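PDB 5TTX: hydrogenase 2 maturation peptidase from Thaumarchaeota archaeon SCGC AB-539-E09, which probably trims a C-terminal peptide from the large subunit of a nickel-iron hydrogenase during its maturation. Local coordinates for residues L11-G16 against R45-A50; M20-F25 against E138-V143. All blocks are in the same frame, centred on the assembly; numbering follows the deposited sequence.

Contact 1 of 2, residues L11-G16 against R45-A50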
loop_
_atom_site.group_PDB
_atom_site.type_symbol
_atom_site.label_atom_id
_atom_site.label_comp_id
_atom_site.label_asym_id
_atom_site.label_seq_id
_atom_site.Cartn_x
_atom_site.Cartn_y
_atom_site.Cartn_z
ATOM N N LEU A 11 -16.499 -32.125 15.495
ATOM C CA LEU A 11 -17.243 -32.670 14.373
ATOM C C LEU A 11 -16.541 -33.931 13.912
ATOM O O LEU A 11 -15.351 -33.890 13.583
ATOM C CB LEU A 11 -17.337 -31.675 13.211
ATOM C CG LEU A 11 -17.846 -32.314 11.895
ATOM C CD1 LEU A 11 -19.255 -32.833 12.071
ATOM C CD2 LEU A 11 -17.789 -31.347 10.685
ATOM N N VAL A 12 -17.261 -35.047 13.894
ATOM C CA VAL A 12 -16.798 -36.248 13.203
ATOM C C VAL A 12 -17.701 -36.456 11.996
ATOM O O VAL A 12 -18.912 -36.698 12.152
ATOM C CB VAL A 12 -16.803 -37.478 14.122
ATOM C CG1 VAL A 12 -16.221 -38.698 13.407
ATOM C CG2 VAL A 12 -16.064 -37.190 15.430
ATOM N N ALA A 13 -17.113 -36.376 10.797
ATOM C CA ALA A 13 -17.861 -36.310 9.544
ATOM C C ALA A 13 -17.595 -37.548 8.710
ATOM O O ALA A 13 -16.451 -37.805 8.325
ATOM C CB ALA A 13 -17.494 -35.054 8.744
ATOM N N GLY A 14 -18.651 -38.309 8.424
ATOM C CA GLY A 14 -18.555 -39.417 7.495
ATOM C C GLY A 14 -18.938 -38.977 6.095
ATOM O O GLY A 14 -20.018 -38.421 5.880
ATOM N N VAL A 15 -18.045 -39.216 5.145
ATOM C CA VAL A 15 -18.215 -38.731 3.783
ATOM C C VAL A 15 -18.221 -39.924 2.839
ATOM O O VAL A 15 -17.302 -40.753 2.880
ATOM C CB VAL A 15 -17.098 -37.747 3.386
ATOM C CG1 VAL A 15 -17.308 -37.261 1.988
ATOM C CG2 VAL A 15 -17.042 -36.580 4.343
ATOM N N GLY A 16 -19.227 -39.988 1.981
ATOM C CA GLY A 16 -19.270 -40.972 0.913
ATOM C C GLY A 16 -20.705 -41.348 0.596
ATOM O O GLY A 16 -21.652 -40.869 1.208
ATOM N N ARG A 45 -21.644 -36.739 12.338
ATOM C CA ARG A 45 -22.597 -36.306 11.323
ATOM C C ARG A 45 -22.351 -37.055 10.020
ATOM O O ARG A 45 -21.213 -37.125 9.527
ATOM C CB ARG A 45 -22.520 -34.784 11.106
ATOM C CG ARG A 45 -23.607 -34.010 11.878
ATOM C CD ARG A 45 -23.463 -32.477 11.801
ATOM N NE ARG A 45 -23.511 -31.947 10.432
ATOM C CZ ARG A 45 -23.141 -30.711 10.093
ATOM N NH1 ARG A 45 -23.217 -30.305 8.829
ATOM N NH2 ARG A 45 -22.689 -29.874 11.019
ATOM N N ASP A 46 -23.420 -37.608 9.472
ATOM C CA ASP A 46 -23.381 -38.335 8.204
ATOM C C ASP A 46 -23.545 -37.314 7.081
ATOM O O ASP A 46 -24.659 -36.900 6.750
ATOM C CB ASP A 46 -24.475 -39.400 8.197
ATOM C CG ASP A 46 -24.634 -40.086 6.856
ATOM O OD1 ASP A 46 -23.807 -39.876 5.938
ATOM O OD2 ASP A 46 -25.604 -40.857 6.731
ATOM N N ILE A 47 -22.426 -36.899 6.500
ATOM C CA ILE A 47 -22.441 -35.901 5.433
ATOM C C ILE A 47 -22.808 -36.520 4.084
ATOM O O ILE A 47 -23.313 -35.814 3.194
ATOM C CB ILE A 47 -21.064 -35.219 5.432
ATOM C CG1 ILE A 47 -20.827 -34.561 6.796
ATOM C CG2 ILE A 47 -20.922 -34.193 4.328
ATOM C CD1 ILE A 47 -21.761 -33.410 7.093
ATOM N N GLY A 48 -22.579 -37.824 3.913
ATOM C CA GLY A 48 -22.919 -38.473 2.660
ATOM C C GLY A 48 -22.153 -37.875 1.494
ATOM O O GLY A 48 -20.928 -37.719 1.538
ATOM N N THR A 49 -22.897 -37.520 0.448
ATOM C CA THR A 49 -22.389 -36.878 -0.763
ATOM C C THR A 49 -22.806 -35.421 -0.855
ATOM O O THR A 49 -22.610 -34.794 -1.900
ATOM C CB THR A 49 -22.917 -37.597 -2.011
ATOM O OG1 THR A 49 -24.350 -37.658 -1.929
ATOM C CG2 THR A 49 -22.363 -38.994 -2.116
ATOM N N ALA A 50 -23.437 -34.888 0.185
ATOM C CA ALA A 50 -24.023 -33.557 0.123
ATOM C C ALA A 50 -23.042 -32.437 0.472
ATOM O O ALA A 50 -23.410 -31.266 0.344
ATOM C CB ALA A 50 -25.244 -33.487 1.057
#

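Contact 2 of 2, residues M20-F25 against E138-V143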
loop_
_atom_site.group_PDB
_atom_site.type_symbol
_atom_site.label_atom_id
_atom_site.label_comp_id
_atom_site.label_asym_id
_atom_site.label_seq_id
_atom_site.Cartn_x
_atom_site.Cartn_y
_atom_site.Cartn_z
HETATM N N MSE A 20 -22.870 -47.046 -2.792
HETATM C CA MSE A 20 -21.735 -47.474 -3.595
HETATM C C MSE A 20 -20.794 -48.331 -2.770
HETATM O O MSE A 20 -19.593 -48.077 -2.716
HETATM C CB MSE A 20 -20.994 -46.263 -4.171
HETATM C CG MSE A 20 -21.877 -45.425 -5.042
HETATM SE SE MSE A 20 -22.286 -46.275 -6.773
HETATM C CE MSE A 20 -23.060 -44.689 -7.672
ATOM N N GLY A 21 -21.351 -49.334 -2.116
ATOM C CA GLY A 21 -20.509 -50.346 -1.509
ATOM C C GLY A 21 -19.618 -49.767 -0.439
ATOM O O GLY A 21 -20.083 -49.144 0.520
ATOM N N ASP A 22 -18.317 -49.971 -0.594
ATOM C CA ASP A 22 -17.396 -49.547 0.450
ATOM C C ASP A 22 -17.190 -48.029 0.493
ATOM O O ASP A 22 -16.521 -47.541 1.413
ATOM C CB ASP A 22 -16.057 -50.270 0.285
ATOM C CG ASP A 22 -16.155 -51.761 0.565
ATOM O OD1 ASP A 22 -15.291 -52.506 0.060
ATOM O OD2 ASP A 22 -17.105 -52.203 1.275
ATOM N N ASP A 23 -17.761 -47.257 -0.440
ATOM C CA ASP A 23 -17.771 -45.808 -0.245
ATOM C C ASP A 23 -18.637 -45.398 0.926
ATOM O O ASP A 23 -18.581 -44.235 1.339
ATOM C CB ASP A 23 -18.260 -45.076 -1.494
ATOM C CG ASP A 23 -17.783 -43.635 -1.545
ATOM O OD1 ASP A 23 -16.595 -43.411 -1.214
ATOM O OD2 ASP A 23 -18.566 -42.730 -1.934
ATOM N N GLY A 24 -19.459 -46.307 1.447
ATOM C CA GLY A 24 -20.186 -46.030 2.664
ATOM C C GLY A 24 -19.394 -46.217 3.943
ATOM O O GLY A 24 -19.982 -46.168 5.021
ATOM N N PHE A 25 -18.074 -46.427 3.868
ATOM C CA PHE A 25 -17.256 -46.525 5.083
ATOM C C PHE A 25 -17.510 -45.369 6.060
ATOM O O PHE A 25 -17.810 -45.592 7.239
ATOM C CB PHE A 25 -15.776 -46.584 4.698
ATOM C CG PHE A 25 -14.825 -46.277 5.834
ATOM C CD1 PHE A 25 -14.190 -45.024 5.928
ATOM C CD2 PHE A 25 -14.542 -47.242 6.793
ATOM C CE1 PHE A 25 -13.288 -44.754 6.981
ATOM C CE2 PHE A 25 -13.646 -46.978 7.847
ATOM C CZ PHE A 25 -13.019 -45.765 7.943
ATOM N N GLU A 138 -24.224 -52.606 0.877
ATOM C CA GLU A 138 -23.467 -53.313 1.896
ATOM C C GLU A 138 -21.980 -53.004 1.805
ATOM O O GLU A 138 -21.461 -52.654 0.744
ATOM C CB GLU A 138 -23.664 -54.828 1.788
ATOM C CG GLU A 138 -25.120 -55.314 1.884
ATOM C CD GLU A 138 -25.764 -55.078 3.250
ATOM O OE1 GLU A 138 -25.053 -54.708 4.217
ATOM O OE2 GLU A 138 -26.999 -55.278 3.355
ATOM N N LEU A 139 -21.306 -53.127 2.943
ATOM C CA LEU A 139 -19.857 -53.072 2.989
ATOM C C LEU A 139 -19.296 -54.470 2.808
ATOM O O LEU A 139 -19.893 -55.455 3.249
ATOM C CB LEU A 139 -19.367 -52.509 4.328
ATOM C CG LEU A 139 -19.856 -51.146 4.809
ATOM C CD1 LEU A 139 -19.438 -50.943 6.274
ATOM C CD2 LEU A 139 -19.326 -49.997 3.925
ATOM N N SER A 140 -18.128 -54.543 2.180
ATOM C CA SER A 140 -17.328 -55.755 2.198
ATOM C C SER A 140 -16.970 -56.137 3.636
ATOM O O SER A 140 -16.980 -55.324 4.562
ATOM C CB SER A 140 -16.027 -55.560 1.413
ATOM O OG SER A 140 -15.258 -54.488 1.990
ATOM N N GLU A 141 -16.643 -57.410 3.798
ATOM C CA GLU A 141 -16.137 -57.937 5.050
ATOM C C GLU A 141 -14.997 -57.069 5.601
ATOM O O GLU A 141 -14.985 -56.713 6.785
ATOM C CB GLU A 141 -15.696 -59.384 4.784
ATOM C CG GLU A 141 -15.524 -60.225 6.000
ATOM C CD GLU A 141 -15.547 -61.708 5.687
ATOM O OE1 GLU A 141 -15.317 -62.086 4.510
ATOM O OE2 GLU A 141 -15.807 -62.490 6.633
ATOM N N GLU A 142 -14.049 -56.683 4.737
ATOM C CA GLU A 142 -12.885 -55.929 5.187
ATOM C C GLU A 142 -13.274 -54.546 5.680
ATOM O O GLU A 142 -12.817 -54.105 6.741
ATOM C CB GLU A 142 -11.850 -55.806 4.069
ATOM C CG GLU A 142 -11.238 -57.132 3.684
ATOM C CD GLU A 142 -11.916 -57.721 2.446
ATOM O OE1 GLU A 142 -11.188 -58.275 1.589
ATOM O OE2 GLU A 142 -13.172 -57.624 2.332
ATOM N N VAL A 143 -14.119 -53.848 4.931
ATOM C CA VAL A 143 -14.359 -52.458 5.281
ATOM C C VAL A 143 -15.315 -52.369 6.452
ATOM O O VAL A 143 -15.191 -51.472 7.299
ATOM C CB VAL A 143 -14.846 -51.674 4.055
ATOM C CG1 VAL A 143 -15.312 -50.275 4.456
ATOM C CG2 VAL A 143 -13.719 -51.608 2.993
#

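Contact 1 of 2, residues L11-G16 against R45-A50
L11 holds its CG anti to the backbone N (chi1 167°), which carries its methyl CD1 to within 3.9 Å of R45 CB, the two side chains crossing at about a right angle. On the same face of the sheet, I47 sets CG1 anti to its own carbonyl carbon (chi1 -60°) and brings that branch 3.9 Å from A13 CB; a small alanine suits this place because the branched isoleucine fills the space above it. These strands are the two parallel partners of a beta-alpha-beta unit whose helix, 25-34, lies against the other face, where V12 meets L33 and D46 meets P27. The regular pairing rests on R45 N to V12 O at 2.7 Å and G14 N to R45 O at 3.0 Å. Beyond them a beta bulge shifts the register: G14 O accepts from I47 N at 2.9 Å and, at 3.3 Å, from G48 N as well. G48 is the second residue of the type II' turn I47-A50, where its positive phi suits glycine, and G16 N donates to G48 O at 2.9 Å from well above the carbonyl plane. G16, with a positive phi of 149°, lies where a CB would be jammed against the carbonyl O of the residue before, so glycine is called for. The guanidinium of R45 is engaged by D57 in a salt bridge and by Y61 in a hydrogen bond, while D46 pairs with R18. Apolar contact and backbone bonds thus share the work: the outer strand serves the peptide groups of V12, G14 and G16, while those of A13 turn to strand 63-69, and the charged ends find their mates at the margin of the pair.

Contact 2 of 2, residues M20-F25 against E138-V143
The carboxylate of D22 has the methyl CG2 of V143 over one face, 3.4 Å from D22 CG, while S140 approaches its oxygens with both backbone and side chain. S140 is the N-cap of helix 141-158, and D22 ties it to the loop that leads into helix 25-34. OD2 offers its syn lone pair to S140 N at 2.7 Å in a nearly straight bond (164°), and S140 OG donates to OD1 at 2.8 Å from 30° out of the carboxylate plane. The amides of R131 and S132 also donate to OD1, so four bonds grip this buried group, and the nearby helix N-terminus would probably steady its negative charge. Replacing D22 by an alanine would probably leave S140 N and the two loop amides without their acceptor and the S140 hydroxyl without a mate for its hydrogen. Beside this polar knot, V143 CG1 packs 3.7 Å from F25 CB, and the F25 side chain also touches L67, C128 and A150. L139 CD2 rests 3.8 Å from G24 C, and the positive phi of G21 suits a glycine. S140 OG, between backbone N and carbonyl carbon (chi1 60°), completes the cap by accepting from V143 N at 3.2 Å.

How the contacts relate
Both contacts are buried, but contact 1 lies nearer the middle of the chain, its centre about 8 Å from the chain centre against about 17 Å for contact 2. Contact 1 joins neighbouring strands within the sheet and relies on main-chain bonds; contact 2 joins a loop to the start of the last helix through a side-chain carboxylate. They share one run of chain, since strand 10-15 leads through 20-25 into helix 25-34, and L67 of the neighbouring strand touches both V12 and F25. They meet directly where D23 OD2 comes 3.4 Å from G16 CA. The second subunit reaches contact 1 alone, its H102 bonding A50 O.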